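Local structure of exoenzyme S (Pseudomonas aeruginosa, 6GN8) at residues Glu103-Thr108 against Phe154-Ile159; Lys177-Arg182 against Leu198-Leu203. The protein acts as a secreted toxin that probably ADP-ribosylates host proteins through the transferase domain in this chain, and probably acts as a GTPase activator through another region. The protein carries 2 engineered substitutions. All coordinates share one frame; numbering follows the deposited sequence.

Contact 1: residues Glu103-Thr108 against Phe154-Ile159; sequences EQVVKT and FGRSGI
Gly155 O is gripped by two neighbours: Val106 N donates a nearly straight hydrogen bond to it, 2.9 Å long, and the CA-H of Val105 adds a weaker approach, CA to O 3.5 Å. In return Gly155 N gives a hydrogen bond of 3.2 Å to Val106 O, which also receives the CA-H of Phe154. Val106 and Gly155 thus form an antiparallel hydrogen-bonded pair, and Lys107 and Phe154 beside them a non-hydrogen-bonded one. Phe154 and Lys107 project from one face of the sheet and run side by side in the same direction. Lys107 CB lies 3.6 Å from Phe154 CE1, and its CG and CD follow the ring on to CZ. The lysine reaches this far because CG stands anti to the backbone N (chi1 175°) and the chain stays extended to CD; the bend at chi3 then turns NZ off to two backbone hydrogen bonds with the chain of another protein, which also stacks an aromatic side chain on Phe154. Strand 106-112 is outermost, within this chain, in the mixed sheet of the ADP-ribosyltransferase domain, and by its sequence it probably carries the arginine of the family's R-S-E motif beyond this contact. On the face opposite to Lys107, Val106 packs against Ile173 and Tyr175 of the second sheet. Val105 crosses both its partners at about a right angle. Its CG1 meets the edge of the Phe154 ring near the ring plane, 3.9 Å from CD1, while CG2 presses on Arg156 NE at 3.5 Å. Backbone N of Val105 sits over the centre of one guanidinium face of Arg156. The extended arginine carries NH2 to 2.8 Å from Glu103 O and into a weak hydrogen bond with Ala102 O.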
ATOM      1  N   GLU C 103      20.919  17.725  -7.545  1.00 81.59           N
ATOM      2  CA  GLU C 103      21.133  16.628  -6.588  1.00 82.85           C
ATOM      3  C   GLU C 103      19.989  16.489  -5.571  1.00 83.91           C
ATOM      4  O   GLU C 103      19.748  15.378  -5.076  1.00 83.91           O
ATOM      5  CB  GLU C 103      22.477  16.797  -5.843  1.00 86.14           C
ATOM      6  CG  GLU C 103      23.489  15.698  -6.142  1.00100.66           C
ATOM      7  CD  GLU C 103      24.717  15.684  -5.250  1.00125.86           C
ATOM      8  OE1 GLU C 103      25.681  16.428  -5.545  1.00120.50           O
ATOM      9  OE2 GLU C 103      24.720  14.916  -4.260  1.00118.00           O
ATOM     10  N   GLN C 104      19.311  17.614  -5.240  1.00 76.07           N
ATOM     11  CA  GLN C 104      18.202  17.620  -4.281  1.00 72.80           C
ATOM     12  C   GLN C 104      16.991  18.369  -4.854  1.00 69.46           C
ATOM     13  O   GLN C 104      17.127  19.175  -5.777  1.00 67.49           O
ATOM     14  CB  GLN C 104      18.621  18.237  -2.926  1.00 74.30           C
ATOM     15  CG  GLN C 104      19.581  17.387  -2.092  1.00101.04           C
ATOM     16  CD  GLN C 104      20.677  18.188  -1.404  1.00128.01           C
ATOM     17  OE1 GLN C 104      20.891  19.381  -1.663  1.00122.02           O
ATOM     18  NE2 GLN C 104      21.420  17.537  -0.517  1.00124.84           N
ATOM     19  N   VAL C 105      15.808  18.056  -4.309  1.00 61.66           N
ATOM     20  CA  VAL C 105      14.520  18.657  -4.642  1.00 58.46           C
ATOM     21  C   VAL C 105      14.532  20.052  -4.025  1.00 59.24           C
ATOM     22  O   VAL C 105      15.013  20.230  -2.889  1.00 59.62           O
ATOM     23  CB  VAL C 105      13.343  17.764  -4.132  1.00 61.27           C
ATOM     24  CG1 VAL C 105      11.998  18.454  -4.254  1.00 58.81           C
ATOM     25  CG2 VAL C 105      13.315  16.444  -4.878  1.00 62.75           C
ATOM     26  N   VAL C 106      14.081  21.054  -4.800  1.00 50.02           N
ATOM     27  CA  VAL C 106      14.058  22.394  -4.273  1.00 47.40           C
ATOM     28  C   VAL C 106      12.578  22.885  -4.207  1.00 48.65           C
ATOM     29  O   VAL C 106      11.768  22.603  -5.096  1.00 45.88           O
ATOM     30  CB  VAL C 106      15.044  23.357  -5.011  1.00 51.00           C
ATOM     31  CG1 VAL C 106      14.600  23.685  -6.423  1.00 49.31           C
ATOM     32  CG2 VAL C 106      15.283  24.635  -4.212  1.00 50.97           C
ATOM     33  N   LYS C 107      12.243  23.571  -3.091  1.00 45.30           N
ATOM     34  CA  LYS C 107      10.945  24.163  -2.856  1.00 43.23           C
ATOM     35  C   LYS C 107      11.003  25.647  -3.218  1.00 47.50           C
ATOM     36  O   LYS C 107      11.802  26.405  -2.634  1.00 48.22           O
ATOM     37  CB  LYS C 107      10.512  23.956  -1.407  1.00 44.53           C
ATOM     38  CG  LYS C 107       9.187  24.653  -1.022  1.00 46.03           C
ATOM     39  CD  LYS C 107       8.797  24.375   0.450  1.00 49.37           C
ATOM     40  CE  LYS C 107       9.822  24.891   1.433  1.00 38.75           C
ATOM     41  NZ  LYS C 107       9.474  24.569   2.839  1.00 44.19           N
ATOM     42  N   THR C 108      10.134  26.066  -4.160  1.00 42.38           N
ATOM     43  CA  THR C 108      10.059  27.473  -4.596  1.00 42.01           C
ATOM     44  C   THR C 108       8.610  27.924  -4.620  1.00 44.69           C
ATOM     45  O   THR C 108       7.695  27.105  -4.524  1.00 43.39           O
ATOM     46  CB  THR C 108      10.752  27.697  -5.944  1.00 47.53           C
ATOM     47  OG1 THR C 108      10.115  26.904  -6.949  1.00 45.27           O
ATOM     48  CG2 THR C 108      12.269  27.438  -5.903  1.00 43.49           C
ATOM     49  N   PHE C 154       7.835  22.017  -6.346  1.00 42.58           N
ATOM     50  CA  PHE C 154       8.913  21.060  -6.036  1.00 42.58           C
ATOM     51  C   PHE C 154       9.493  20.546  -7.340  1.00 48.86           C
ATOM     52  O   PHE C 154       8.749  20.036  -8.183  1.00 48.47           O
ATOM     53  CB  PHE C 154       8.405  19.893  -5.156  1.00 42.48           C
ATOM     54  CG  PHE C 154       8.033  20.348  -3.773  1.00 39.79           C
ATOM     55  CD1 PHE C 154       8.996  20.441  -2.773  1.00 41.78           C
ATOM     56  CD2 PHE C 154       6.732  20.757  -3.486  1.00 37.73           C
ATOM     57  CE1 PHE C 154       8.649  20.870  -1.485  1.00 41.49           C
ATOM     58  CE2 PHE C 154       6.388  21.208  -2.214  1.00 39.12           C
ATOM     59  CZ  PHE C 154       7.349  21.262  -1.218  1.00 38.21           C
ATOM     60  N   GLY C 155      10.799  20.719  -7.515  1.00 47.40           N
ATOM     61  CA  GLY C 155      11.471  20.265  -8.728  1.00 49.06           C
ATOM     62  C   GLY C 155      12.967  20.053  -8.610  1.00 54.70           C
ATOM     63  O   GLY C 155      13.564  20.305  -7.558  1.00 54.26           O
ATOM     64  N   ARG C 156      13.582  19.587  -9.703  1.00 52.95           N
ATOM     65  CA  ARG C 156      15.025  19.386  -9.767  1.00 54.91           C
ATOM     66  C   ARG C 156      15.667  20.081 -10.991  1.00 58.53           C
ATOM     67  O   ARG C 156      16.872  20.338 -10.959  1.00 58.64           O
ATOM     68  CB  ARG C 156      15.345  17.889  -9.796  1.00 56.84           C
ATOM     69  CG  ARG C 156      15.466  17.271  -8.418  1.00 72.92           C
ATOM     70  CD  ARG C 156      15.878  15.812  -8.510  1.00 92.81           C
ATOM     71  NE  ARG C 156      15.449  15.055  -7.334  1.00109.53           N
ATOM     72  CZ  ARG C 156      16.273  14.445  -6.488  1.00126.10           C
ATOM     73  NH1 ARG C 156      15.791  13.793  -5.437  1.00110.32           N
ATOM     74  NH2 ARG C 156      17.584  14.479  -6.688  1.00116.31           N
ATOM     75  N   SER C 157      14.878  20.390 -12.053  1.00 53.75           N
ATOM     76  CA  SER C 157      15.408  20.904 -13.341  1.00 53.81           C
ATOM     77  C   SER C 157      15.444  22.440 -13.486  1.00 57.65           C
ATOM     78  O   SER C 157      15.700  22.943 -14.587  1.00 58.95           O
ATOM     79  CB  SER C 157      14.621  20.314 -14.505  1.00 55.00           C
ATOM     80  OG  SER C 157      14.685  18.901 -14.397  1.00 65.62           O
ATOM     81  N   GLY C 158      15.232  23.150 -12.384  1.00 51.41           N
ATOM     82  CA  GLY C 158      15.226  24.602 -12.373  1.00 50.02           C
ATOM     83  C   GLY C 158      16.615  25.201 -12.420  1.00 53.31           C
ATOM     84  O   GLY C 158      17.553  24.600 -11.906  1.00 55.67           O
ATOM     85  N   ILE C 159      16.759  26.386 -13.037  1.00 46.03           N
ATOM     86  CA  ILE C 159      18.036  27.102 -13.102  1.00 44.78           C
ATOM     87  C   ILE C 159      17.973  28.276 -12.121  1.00 47.69           C
ATOM     88  O   ILE C 159      17.044  29.093 -12.160  1.00 44.67           O
ATOM     89  CB  ILE C 159      18.420  27.543 -14.555  1.00 46.76           C
ATOM     90  CG1 ILE C 159      18.710  26.289 -15.440  1.00 47.10           C
ATOM     91  CG2 ILE C 159      19.624  28.546 -14.565  1.00 44.65           C
ATOM     92  CD1 ILE C 159      18.836  26.579 -16.856  1.00 51.34           C
TER

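Contact 2: residues Lys177-Arg182 against Leu198-Leu203; sequences KETDMR and LEEAAL
Met181 and Glu200 stand on one face of the sheet, Arg182 and Glu199 on the other. Met181 CG lies anti to the carbonyl carbon (chi1 -64°), and the bend at chi2 turns SD over the partner backbone, 3.6 Å from Glu200 N. Beside it, Thr179 CG2 touches the aliphatic CG of Glu200 at 4.1 Å. On the other face the Arg182 guanidinium turns an edge to Glu199, but NE and OE1 are 4.5 Å apart, too far for a salt bridge. A water lying in the guanidinium plane spans the gap; it accepts from Arg182 NE at 2.7 Å and probably donates to Glu199 OE1. Arg182 NH2 bonds to Gly124 O, while Glu199 OE2 makes a salt bridge and a hydrogen bond with the chain of another protein. The backbones are fastened by Arg182 N to Glu199 O (2.8 Å) and Glu199 N to Arg182 O (2.9 Å). Asp180 O takes Ala201 N at 3.0 Å, and a second water links it to Ala202 N, tying down the start of the 3-10 turn; Ala201 CB points toward the opposite segment and packs on Asp180 CB. The pair forms the open end of the antiparallel hairpin of strands 180-188 and 194-200, flanked in the sheet by strand 126-128 on one side and strand 149-155 on the other.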
ATOM      1  N   LYS C 177      10.338  26.259 -20.443  1.00 47.71           N
ATOM      2  CA  LYS C 177       9.014  26.458 -21.025  1.00 47.97           C
ATOM      3  C   LYS C 177       8.439  25.065 -21.349  1.00 54.05           C
ATOM      4  O   LYS C 177       9.204  24.175 -21.711  1.00 54.71           O
ATOM      5  CB  LYS C 177       9.071  27.391 -22.257  1.00 49.43           C
ATOM      6  CG  LYS C 177       9.844  26.846 -23.428  1.00 46.84           C
ATOM      7  CD  LYS C 177       9.649  27.676 -24.682  1.00 56.06           C
ATOM      8  CE  LYS C 177      10.339  27.064 -25.892  1.00 52.83           C
ATOM      9  NZ  LYS C 177      11.827  27.177 -25.825  1.00 58.72           N
ATOM     10  N   GLU C 178       7.128  24.862 -21.134  1.00 51.02           N
ATOM     11  CA  GLU C 178       6.416  23.589 -21.375  1.00 52.44           C
ATOM     12  C   GLU C 178       6.854  22.466 -20.398  1.00 59.07           C
ATOM     13  O   GLU C 178       6.734  21.277 -20.725  1.00 61.47           O
ATOM     14  CB  GLU C 178       6.543  23.129 -22.846  1.00 55.27           C
ATOM     15  CG  GLU C 178       5.842  24.063 -23.825  1.00 63.34           C
ATOM     16  CD  GLU C 178       6.003  23.708 -25.288  1.00 85.39           C
ATOM     17  OE1 GLU C 178       6.457  24.585 -26.058  1.00 76.46           O
ATOM     18  OE2 GLU C 178       5.683  22.559 -25.670  1.00 87.55           O
ATOM     19  N   THR C 179       7.322  22.836 -19.191  1.00 54.86           N
ATOM     20  CA  THR C 179       7.701  21.856 -18.177  1.00 54.75           C
ATOM     21  C   THR C 179       6.428  21.319 -17.555  1.00 58.36           C
ATOM     22  O   THR C 179       5.644  22.067 -16.956  1.00 57.05           O
ATOM     23  CB  THR C 179       8.674  22.413 -17.122  1.00 58.68           C
ATOM     24  OG1 THR C 179       9.908  22.707 -17.765  1.00 62.16           O
ATOM     25  CG2 THR C 179       8.934  21.412 -15.969  1.00 52.10           C
ATOM     26  N   ASP C 180       6.233  20.015 -17.739  1.00 54.49           N
ATOM     27  CA  ASP C 180       5.117  19.254 -17.231  1.00 51.94           C
ATOM     28  C   ASP C 180       5.185  19.221 -15.719  1.00 50.79           C
ATOM     29  O   ASP C 180       6.180  18.796 -15.118  1.00 46.99           O
ATOM     30  CB  ASP C 180       5.118  17.827 -17.829  1.00 55.10           C
ATOM     31  CG  ASP C 180       4.548  17.682 -19.227  1.00 65.34           C
ATOM     32  OD1 ASP C 180       3.673  18.495 -19.603  1.00 65.17           O
ATOM     33  OD2 ASP C 180       4.942  16.728 -19.929  1.00 76.01           O
ATOM     34  N   MET C 181       4.117  19.717 -15.120  1.00 48.53           N
ATOM     35  CA  MET C 181       3.892  19.791 -13.682  1.00 48.15           C
ATOM     36  C   MET C 181       2.598  19.033 -13.292  1.00 53.30           C
ATOM     37  O   MET C 181       1.567  19.155 -13.975  1.00 53.92           O
ATOM     38  CB  MET C 181       3.784  21.256 -13.238  1.00 49.35           C
ATOM     39  CG  MET C 181       5.056  22.069 -13.445  1.00 53.57           C
ATOM     40  SD  MET C 181       6.261  21.763 -12.139  1.00 58.36           S
ATOM     41  CE  MET C 181       7.404  23.086 -12.470  1.00 54.95           C
ATOM     42  N   ARG C 182       2.678  18.238 -12.222  1.00 47.99           N
ATOM     43  CA  ARG C 182       1.551  17.560 -11.603  1.00 46.75           C
ATOM     44  C   ARG C 182       0.970  18.431 -10.522  1.00 48.58           C
ATOM     45  O   ARG C 182       1.702  18.939  -9.659  1.00 45.34           O
ATOM     46  CB  ARG C 182       1.961  16.228 -10.993  1.00 47.63           C
ATOM     47  CG  ARG C 182       0.743  15.348 -10.649  1.00 54.05           C
ATOM     48  CD  ARG C 182       1.152  13.963 -10.185  1.00 54.19           C
ATOM     49  NE  ARG C 182       2.103  13.336 -11.106  1.00 66.85           N
ATOM     50  CZ  ARG C 182       1.766  12.607 -12.165  1.00 85.19           C
ATOM     51  NH1 ARG C 182       2.706  12.094 -12.950  1.00 71.34           N
ATOM     52  NH2 ARG C 182       0.486  12.398 -12.459  1.00 69.54           N
ATOM     53  N   LEU C 198       2.548  22.242  -6.801  1.00 40.71           N
ATOM     54  CA  LEU C 198       2.938  21.651  -8.082  1.00 40.81           C
ATOM     55  C   LEU C 198       4.201  20.868  -7.924  1.00 43.79           C
ATOM     56  O   LEU C 198       5.090  21.243  -7.154  1.00 43.26           O
ATOM     57  CB  LEU C 198       3.160  22.712  -9.175  1.00 41.41           C
ATOM     58  CG  LEU C 198       2.034  23.655  -9.550  1.00 46.98           C
ATOM     59  CD1 LEU C 198       2.576  24.798 -10.422  1.00 47.34           C
ATOM     60  CD2 LEU C 198       0.950  22.926 -10.323  1.00 50.83           C
ATOM     61  N   GLU C 199       4.328  19.820  -8.707  1.00 41.95           N
ATOM     62  CA  GLU C 199       5.542  19.034  -8.685  1.00 43.55           C
ATOM     63  C   GLU C 199       5.973  18.727 -10.125  1.00 52.43           C
ATOM     64  O   GLU C 199       5.120  18.443 -10.963  1.00 52.78           O
ATOM     65  CB  GLU C 199       5.315  17.760  -7.858  1.00 44.55           C
ATOM     66  CG  GLU C 199       6.395  16.713  -7.996  1.00 48.96           C
ATOM     67  CD  GLU C 199       5.970  15.344  -7.507  1.00 58.97           C
ATOM     68  OE1 GLU C 199       4.963  14.802  -8.015  1.00 60.31           O
ATOM     69  OE2 GLU C 199       6.656  14.810  -6.610  1.00 57.18           O
ATOM     70  N   GLU C 200       7.287  18.809 -10.414  1.00 50.78           N
ATOM     71  CA  GLU C 200       7.847  18.455 -11.718  1.00 52.39           C
ATOM     72  C   GLU C 200       7.502  16.992 -11.973  1.00 57.40           C
ATOM     73  O   GLU C 200       7.925  16.137 -11.191  1.00 57.49           O
ATOM     74  CB  GLU C 200       9.368  18.682 -11.705  1.00 54.21           C
ATOM     75  CG  GLU C 200      10.012  18.756 -13.069  1.00 59.98           C
ATOM     76  CD  GLU C 200      11.523  18.758 -13.005  1.00 68.40           C
ATOM     77  OE1 GLU C 200      12.153  18.143 -13.896  1.00 65.37           O
ATOM     78  OE2 GLU C 200      12.080  19.348 -12.052  1.00 52.85           O
ATOM     79  N   ALA C 201       6.666  16.713 -13.004  1.00 55.06           N
ATOM     80  CA  ALA C 201       6.203  15.351 -13.337  1.00 56.53           C
ATOM     81  C   ALA C 201       7.365  14.335 -13.413  1.00 64.93           C
ATOM     82  O   ALA C 201       7.270  13.242 -12.838  1.00 64.81           O
ATOM     83  CB  ALA C 201       5.427  15.359 -14.640  1.00 57.41           C
ATOM     84  N   ALA C 202       8.494  14.756 -14.025  1.00 64.42           N
ATOM     85  CA  ALA C 202       9.731  13.982 -14.211  1.00 66.60           C
ATOM     86  C   ALA C 202      10.404  13.530 -12.878  1.00 71.60           C
ATOM     87  O   ALA C 202      11.393  12.783 -12.938  1.00 73.97           O
ATOM     88  CB  ALA C 202      10.723  14.798 -15.033  1.00 67.53           C
ATOM     89  N   LEU C 203       9.881  13.962 -11.697  1.00 64.83           N
ATOM     90  CA  LEU C 203      10.440  13.563 -10.398  1.00 64.60           C
ATOM     91  C   LEU C 203      10.080  12.107 -10.022  1.00 74.72           C
ATOM     92  O   LEU C 203      10.897  11.391  -9.416  1.00 75.52           O
ATOM     93  CB  LEU C 203       9.981  14.507  -9.275  1.00 61.61           C
ATOM     94  CG  LEU C 203      10.767  15.799  -9.129  1.00 64.83           C
ATOM     95  CD1 LEU C 203      10.272  16.608  -7.944  1.00 62.77           C
ATOM     96  CD2 LEU C 203      12.238  15.530  -8.976  1.00 66.70           C
TER
HETATM   97  O   HOH W   1       8.580  17.287 -15.801  1.00 59.21           O
HETATM   98  O   HOH W   2       4.770  13.475 -10.683  1.00 63.56           O

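Contacts 1 and 2 belong to one mixed sheet, where strand 149-155 of contact 1 neighbours strand 194-200 of contact 2; their centres are about 11 Å apart. Both are partly buried and both reach the chain of another protein, contact 1 through Val105, Lys107 and the Phe154 ring, contact 2 through Glu199 and Leu203. Contact 1 fastens an outer strand; contact 2 joins two inner strands, held by backbone hydrogen bonds, with charged side chains and two bridging waters added round them. Glu200 ties them together: its OE1 hydrogen-bonds Ser157 OG and its OE2 Arg156 N, so that a carboxylate of the hairpin holds the turn after strand 149-155. Leu203 CD2 also packs on Arg156 NE.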